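Local coordinates for protein Adp-heptose LPS heptosyltransferase II (Escherichia coli, PDB 1PSW) that catalyses transfer of the second heptose from ADP-L-glycero-D-manno-heptose onto heptosyl-Kdo2-lipid A during assembly of the lipopolysaccharide core, at residues A[272-277]-A[293-298]; A[263-268]-A[281-286]. All coordinates share one frame; numbering follows the deposited sequence.

Contact 1. Residues A[272-277]-A[293-298]; sequences LMHVAA and DFTPPL
Met273, His274 and Ala277 of helix 271-278 pack against Thr295 to Leu298 of the loop between strands 283-287 and 302-306, in a partly buried helix-to-loop contact of 266 Å² whose polar links pass through water. The residues sit at i, i+1 and i+4, so they line one flank of the helix, and the loop runs along it: the nearest CA pairs are His274 with Pro297 and Ala277 with Leu298.

Selenomethionine Met273 makes the closer of the two apolar contacts. Its chain is extended through SE and then bends at chi3 (80°), which carries CE to 3.6 Å from Pro297 CD, the side chain lying obliquely across the proline ring; CE also lies 3.5 Å from Thr295 O. Pro297 CB is 4.3 Å from Ala277 CB, so one proline ring meets both ends of this flank.

The fold is GT-B, two parallel-sheet domains facing each other. Helix 271-278 belongs to the domain of strands 264-268 and 283-287, while His274 also touches Met15 and Met16 on helix 11-27 of the other domain. Leu298 touches Met16 too, consistent with a position at the junction of the two domains.

The His274 imidazole presents its edge to the loop. CE1 approaches Thr295 O at 3.1 Å, close to the ring plane. In-plane waters flank it: ND1 is 2.9 Å from a water that accepts from Leu298 N, also at 2.9 Å, and NE2 is 2.8 Å from a second water, which lies 2.7 Å from Thr295 OG1. Water links on both nitrogens would restrain rotation of the ring. Thr295 turns its hydroxyl to the water with chi1 at 49°, OG1 sitting between its backbone N and carbonyl carbon.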
loop_
_atom_site.group_PDB
_atom_site.type_symbol
_atom_site.label_atom_id
_atom_site.label_comp_id
_atom_site.label_asym_id
_atom_site.label_seq_id
_atom_site.Cartn_x
_atom_site.Cartn_y
_atom_site.Cartn_z
ATOM N N LEU A 272 3.678 2.071 1.936
ATOM C CA LEU A 272 3.188 1.934 3.304
ATOM C C LEU A 272 2.168 3.003 3.661
ATOM O O LEU A 272 1.353 2.806 4.558
ATOM C CB LEU A 272 4.349 1.939 4.304
ATOM C CG LEU A 272 5.252 0.692 4.266
ATOM C CD1 LEU A 272 6.387 0.880 5.273
ATOM C CD2 LEU A 272 4.445 -0.568 4.607
HETATM N N MSE A 273 2.204 4.136 2.968
HETATM C CA MSE A 273 1.230 5.194 3.219
HETATM C C MSE A 273 -0.161 4.591 3.025
HETATM O O MSE A 273 -1.055 4.762 3.848
HETATM C CB MSE A 273 1.414 6.337 2.220
HETATM C CG MSE A 273 0.428 7.495 2.385
HETATM SE SE MSE A 273 0.624 8.860 1.012
HETATM C CE MSE A 273 -0.402 7.851 -0.359
ATOM N N HIS A 274 -0.329 3.883 1.916
ATOM C CA HIS A 274 -1.603 3.242 1.597
ATOM C C HIS A 274 -2.028 2.219 2.639
ATOM O O HIS A 274 -3.223 2.052 2.899
ATOM C CB HIS A 274 -1.519 2.616 0.209
ATOM C CG HIS A 274 -1.285 3.628 -0.862
ATOM N ND1 HIS A 274 -2.205 4.606 -1.163
ATOM C CD2 HIS A 274 -0.190 3.897 -1.610
ATOM C CE1 HIS A 274 -1.686 5.441 -2.046
ATOM N NE2 HIS A 274 -0.464 5.034 -2.331
ATOM N N VAL A 275 -1.054 1.540 3.234
ATOM C CA VAL A 275 -1.351 0.565 4.270
ATOM C C VAL A 275 -1.926 1.296 5.488
ATOM O O VAL A 275 -2.962 0.896 6.015
ATOM C CB VAL A 275 -0.083 -0.232 4.670
ATOM C CG1 VAL A 275 -0.384 -1.138 5.859
ATOM C CG2 VAL A 275 0.396 -1.073 3.482
ATOM N N ALA A 276 -1.264 2.369 5.924
ATOM C CA ALA A 276 -1.734 3.146 7.070
ATOM C C ALA A 276 -3.142 3.698 6.806
ATOM O O ALA A 276 -4.001 3.689 7.692
ATOM C CB ALA A 276 -0.758 4.294 7.358
ATOM N N ALA A 277 -3.374 4.166 5.583
ATOM C CA ALA A 277 -4.673 4.711 5.185
ATOM C C ALA A 277 -5.772 3.651 5.284
ATOM O O ALA A 277 -6.881 3.938 5.722
ATOM C CB ALA A 277 -4.597 5.257 3.751
ATOM N N ASP A 293 -2.474 13.304 -6.769
ATOM C CA ASP A 293 -3.522 13.275 -7.787
ATOM C C ASP A 293 -3.940 11.889 -8.281
ATOM O O ASP A 293 -5.107 11.679 -8.612
ATOM C CB ASP A 293 -3.104 14.086 -9.023
ATOM C CG ASP A 293 -2.973 15.580 -8.750
ATOM O OD1 ASP A 293 -3.241 16.032 -7.614
ATOM O OD2 ASP A 293 -2.599 16.305 -9.700
ATOM N N PHE A 294 -2.997 10.956 -8.345
ATOM C CA PHE A 294 -3.270 9.611 -8.861
ATOM C C PHE A 294 -3.515 8.556 -7.791
ATOM O O PHE A 294 -4.454 7.770 -7.888
ATOM C CB PHE A 294 -2.102 9.178 -9.769
ATOM C CG PHE A 294 -2.307 7.851 -10.460
ATOM C CD1 PHE A 294 -3.509 7.558 -11.095
ATOM C CD2 PHE A 294 -1.288 6.905 -10.498
ATOM C CE1 PHE A 294 -3.697 6.347 -11.761
ATOM C CE2 PHE A 294 -1.462 5.686 -11.165
ATOM C CZ PHE A 294 -2.672 5.410 -11.795
ATOM N N THR A 295 -2.664 8.546 -6.774
ATOM C CA THR A 295 -2.770 7.587 -5.690
ATOM C C THR A 295 -2.771 8.277 -4.335
ATOM O O THR A 295 -1.841 8.120 -3.544
ATOM C CB THR A 295 -1.607 6.589 -5.734
ATOM O OG1 THR A 295 -0.380 7.310 -5.870
ATOM C CG2 THR A 295 -1.760 5.639 -6.918
ATOM N N PRO A 296 -3.815 9.061 -4.051
ATOM C CA PRO A 296 -3.887 9.755 -2.765
ATOM C C PRO A 296 -4.192 8.798 -1.619
ATOM O O PRO A 296 -4.712 7.705 -1.829
ATOM C CB PRO A 296 -5.014 10.761 -2.984
ATOM C CG PRO A 296 -5.940 10.012 -3.895
ATOM C CD PRO A 296 -4.986 9.376 -4.889
ATOM N N PRO A 297 -3.839 9.188 -0.387
ATOM C CA PRO A 297 -4.125 8.302 0.747
ATOM C C PRO A 297 -5.639 8.308 0.944
ATOM O O PRO A 297 -6.232 9.360 1.180
ATOM C CB PRO A 297 -3.357 8.952 1.903
ATOM C CG PRO A 297 -3.278 10.399 1.513
ATOM C CD PRO A 297 -3.027 10.345 0.028
ATOM N N LEU A 298 -6.260 7.136 0.820
ATOM C CA LEU A 298 -7.712 7.024 0.940
ATOM C C LEU A 298 -8.141 6.795 2.383
ATOM O O LEU A 298 -8.341 5.664 2.812
ATOM C CB LEU A 298 -8.222 5.886 0.049
ATOM C CG LEU A 298 -7.849 5.946 -1.439
ATOM C CD1 LEU A 298 -8.308 4.669 -2.135
ATOM C CD2 LEU A 298 -8.486 7.162 -2.083
HETATM O O HOH W 1 -4.812 4.767 0.171
HETATM O O HOH W 2 1.333 6.429 -3.961
#

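Contact 2. Residues A[263-268]-A[281-286]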
loop_
_atom_site.group_PDB
_atom_site.type_symbol
_atom_site.label_atom_id
_atom_site.label_comp_id
_atom_site.label_asym_id
_atom_site.label_seq_id
_atom_site.Cartn_x
_atom_site.Cartn_y
_atom_site.Cartn_z
ATOM N N LYS A 263 -0.220 5.435 17.226
ATOM C CA LYS A 263 -1.197 6.509 17.423
ATOM C C LYS A 263 -1.319 7.370 16.166
ATOM O O LYS A 263 -2.361 7.984 15.921
ATOM C CB LYS A 263 -0.782 7.386 18.601
ATOM C CG LYS A 263 -0.674 6.642 19.923
ATOM C CD LYS A 263 -2.032 6.200 20.427
ATOM C CE LYS A 263 -1.904 5.453 21.742
ATOM N NZ LYS A 263 -3.241 5.168 22.326
ATOM N N ALA A 264 -0.239 7.424 15.390
ATOM C CA ALA A 264 -0.201 8.186 14.148
ATOM C C ALA A 264 0.991 7.733 13.326
ATOM O O ALA A 264 1.912 7.100 13.846
ATOM C CB ALA A 264 -0.098 9.683 14.428
ATOM N N ILE A 265 0.964 8.075 12.043
ATOM C CA ILE A 265 2.018 7.702 11.108
ATOM C C ILE A 265 2.465 8.924 10.320
ATOM O O ILE A 265 1.652 9.781 9.990
ATOM C CB ILE A 265 1.506 6.649 10.088
ATOM C CG1 ILE A 265 1.014 5.395 10.828
ATOM C CG2 ILE A 265 2.601 6.308 9.095
ATOM C CD1 ILE A 265 2.088 4.652 11.604
ATOM N N VAL A 266 3.764 9.017 10.049
ATOM C CA VAL A 266 4.315 10.105 9.243
ATOM C C VAL A 266 5.012 9.357 8.117
ATOM O O VAL A 266 5.807 8.447 8.377
ATOM C CB VAL A 266 5.354 10.940 10.016
ATOM C CG1 VAL A 266 5.895 12.053 9.131
ATOM C CG2 VAL A 266 4.726 11.525 11.266
ATOM N N THR A 267 4.724 9.724 6.873
ATOM C CA THR A 267 5.316 9.018 5.746
ATOM C C THR A 267 5.418 9.873 4.486
ATOM O O THR A 267 4.776 10.915 4.369
ATOM C CB THR A 267 4.458 7.788 5.386
ATOM O OG1 THR A 267 5.035 7.107 4.265
ATOM C CG2 THR A 267 3.053 8.226 5.017
ATOM N N ASN A 268 6.241 9.407 3.555
ATOM C CA ASN A 268 6.403 10.052 2.264
ATOM C C ASN A 268 5.364 9.380 1.361
ATOM O O ASN A 268 4.627 8.495 1.796
ATOM C CB ASN A 268 7.793 9.763 1.684
ATOM C CG ASN A 268 8.915 10.114 2.629
ATOM O OD1 ASN A 268 8.987 11.224 3.152
ATOM N ND2 ASN A 268 9.819 9.160 2.840
ATOM N N ARG A 281 -5.558 4.909 10.310
ATOM C CA ARG A 281 -4.729 5.480 11.359
ATOM C C ARG A 281 -4.462 6.944 11.006
ATOM O O ARG A 281 -4.342 7.285 9.831
ATOM C CB ARG A 281 -3.385 4.733 11.445
ATOM C CG ARG A 281 -3.441 3.289 11.957
ATOM C CD ARG A 281 -3.589 3.237 13.474
ATOM N NE ARG A 281 -4.927 3.586 13.887
ATOM C CZ ARG A 281 -5.225 4.343 14.933
ATOM N NH1 ARG A 281 -4.271 4.852 15.703
ATOM N NH2 ARG A 281 -6.499 4.600 15.190
ATOM N N PRO A 282 -4.397 7.834 12.009
ATOM C CA PRO A 282 -4.126 9.236 11.674
ATOM C C PRO A 282 -2.782 9.225 10.962
ATOM O O PRO A 282 -1.861 8.525 11.380
ATOM C CB PRO A 282 -4.048 9.909 13.035
ATOM C CG PRO A 282 -5.025 9.108 13.850
ATOM C CD PRO A 282 -4.706 7.682 13.442
ATOM N N LEU A 283 -2.671 9.992 9.890
ATOM C CA LEU A 283 -1.437 10.002 9.130
ATOM C C LEU A 283 -1.150 11.334 8.466
ATOM O O LEU A 283 -2.054 12.053 8.054
ATOM C CB LEU A 283 -1.486 8.878 8.086
ATOM C CG LEU A 283 -0.525 8.868 6.900
ATOM C CD1 LEU A 283 0.105 7.492 6.713
ATOM C CD2 LEU A 283 -1.300 9.276 5.661
ATOM N N VAL A 284 0.130 11.666 8.391
ATOM C CA VAL A 284 0.568 12.899 7.753
ATOM C C VAL A 284 1.453 12.432 6.602
ATOM O O VAL A 284 2.478 11.785 6.828
ATOM C CB VAL A 284 1.395 13.782 8.718
ATOM C CG1 VAL A 284 1.883 15.031 7.990
ATOM C CG2 VAL A 284 0.553 14.176 9.916
ATOM N N ALA A 285 1.046 12.751 5.378
ATOM C CA ALA A 285 1.769 12.361 4.176
ATOM C C ALA A 285 2.501 13.557 3.570
ATOM O O ALA A 285 1.892 14.563 3.215
ATOM C CB ALA A 285 0.798 11.760 3.170
ATOM N N LEU A 286 3.820 13.430 3.463
ATOM C CA LEU A 286 4.673 14.492 2.942
ATOM C C LEU A 286 5.003 14.353 1.464
ATOM O O LEU A 286 5.621 13.370 1.038
ATOM C CB LEU A 286 5.959 14.541 3.762
ATOM C CG LEU A 286 5.717 14.489 5.275
ATOM C CD1 LEU A 286 7.055 14.577 6.000
ATOM C CD2 LEU A 286 4.799 15.642 5.713
#
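Ile265 and Thr267 of strand 264-268 lie beside Leu283 and Ala285 of strand 283-287 in a parallel sheet, the two strands of a beta-alpha-beta unit connected by helix 271-278 in a Rossmann-like GT-B domain. The axes of the two short strand segments come within 4.7 Å, at 18°, and the register pairs Ile265 with Leu283, Val266 with Val284 and Thr267 with Ala285.

On the face that carries Ile265, Thr267 and Leu283, the bump is Leu283 CD1. It wedges into the notch between two methyls of the neighbouring strand, 3.6 Å from Ile265 CG2 and 3.5 Å from Thr267 CG2, the latter tighter than usual for carbon. With OG1 opposite its backbone N (chi1 179°), Thr267 puts CG2 between N and the carbonyl carbon, where it forms one wall of the notch. Ala276 and Met273 of helix 271-278 cover this face. On the other face Val266 CG1 meets Leu286 CD1 obliquely and more loosely, at 4.2 Å.

Ile265 N donates to Pro282 O and Ile265 O accepts from Val284 N; Thr267 N donates to Val284 O and Thr267 O accepts from Leu286 N, the straightest bond (171° at the hydrogen). Pro282 CD lies 3.6 Å above the Arg281 guanidinium, whose NH1 makes a salt bridge with Glu346 OE2. Thr267 OG1 donates to Asn268 O at 2.9 Å, on a lone pair in the carbonyl plane.

How the contacts relate
Contact 1 and contact 2 share one beta-alpha-beta unit, since helix 271-278 follows strand 264-268 and precedes strand 283-287; their centres are about 10 Å apart. The helix's inner side rests on the sheet, where Ala276 CB meets Leu283 CD1 at 3.4 Å and Met273 SE meets Ala285 CB at 3.6 Å, while Met273 CB lies 3.8 Å from Thr267 CG2. Met273 therefore belongs to both interfaces, its methyl end serving the 293-298 loop. A probable hydrogen bond, Arg281 N to Ala276 O (3.3 Å), ties the helix to the turn leading into strand 283-287. In GT-B enzymes the sugar-nucleotide donor binds in the cleft between the domains, and contact 1, touching helix 11-27, probably lies near it.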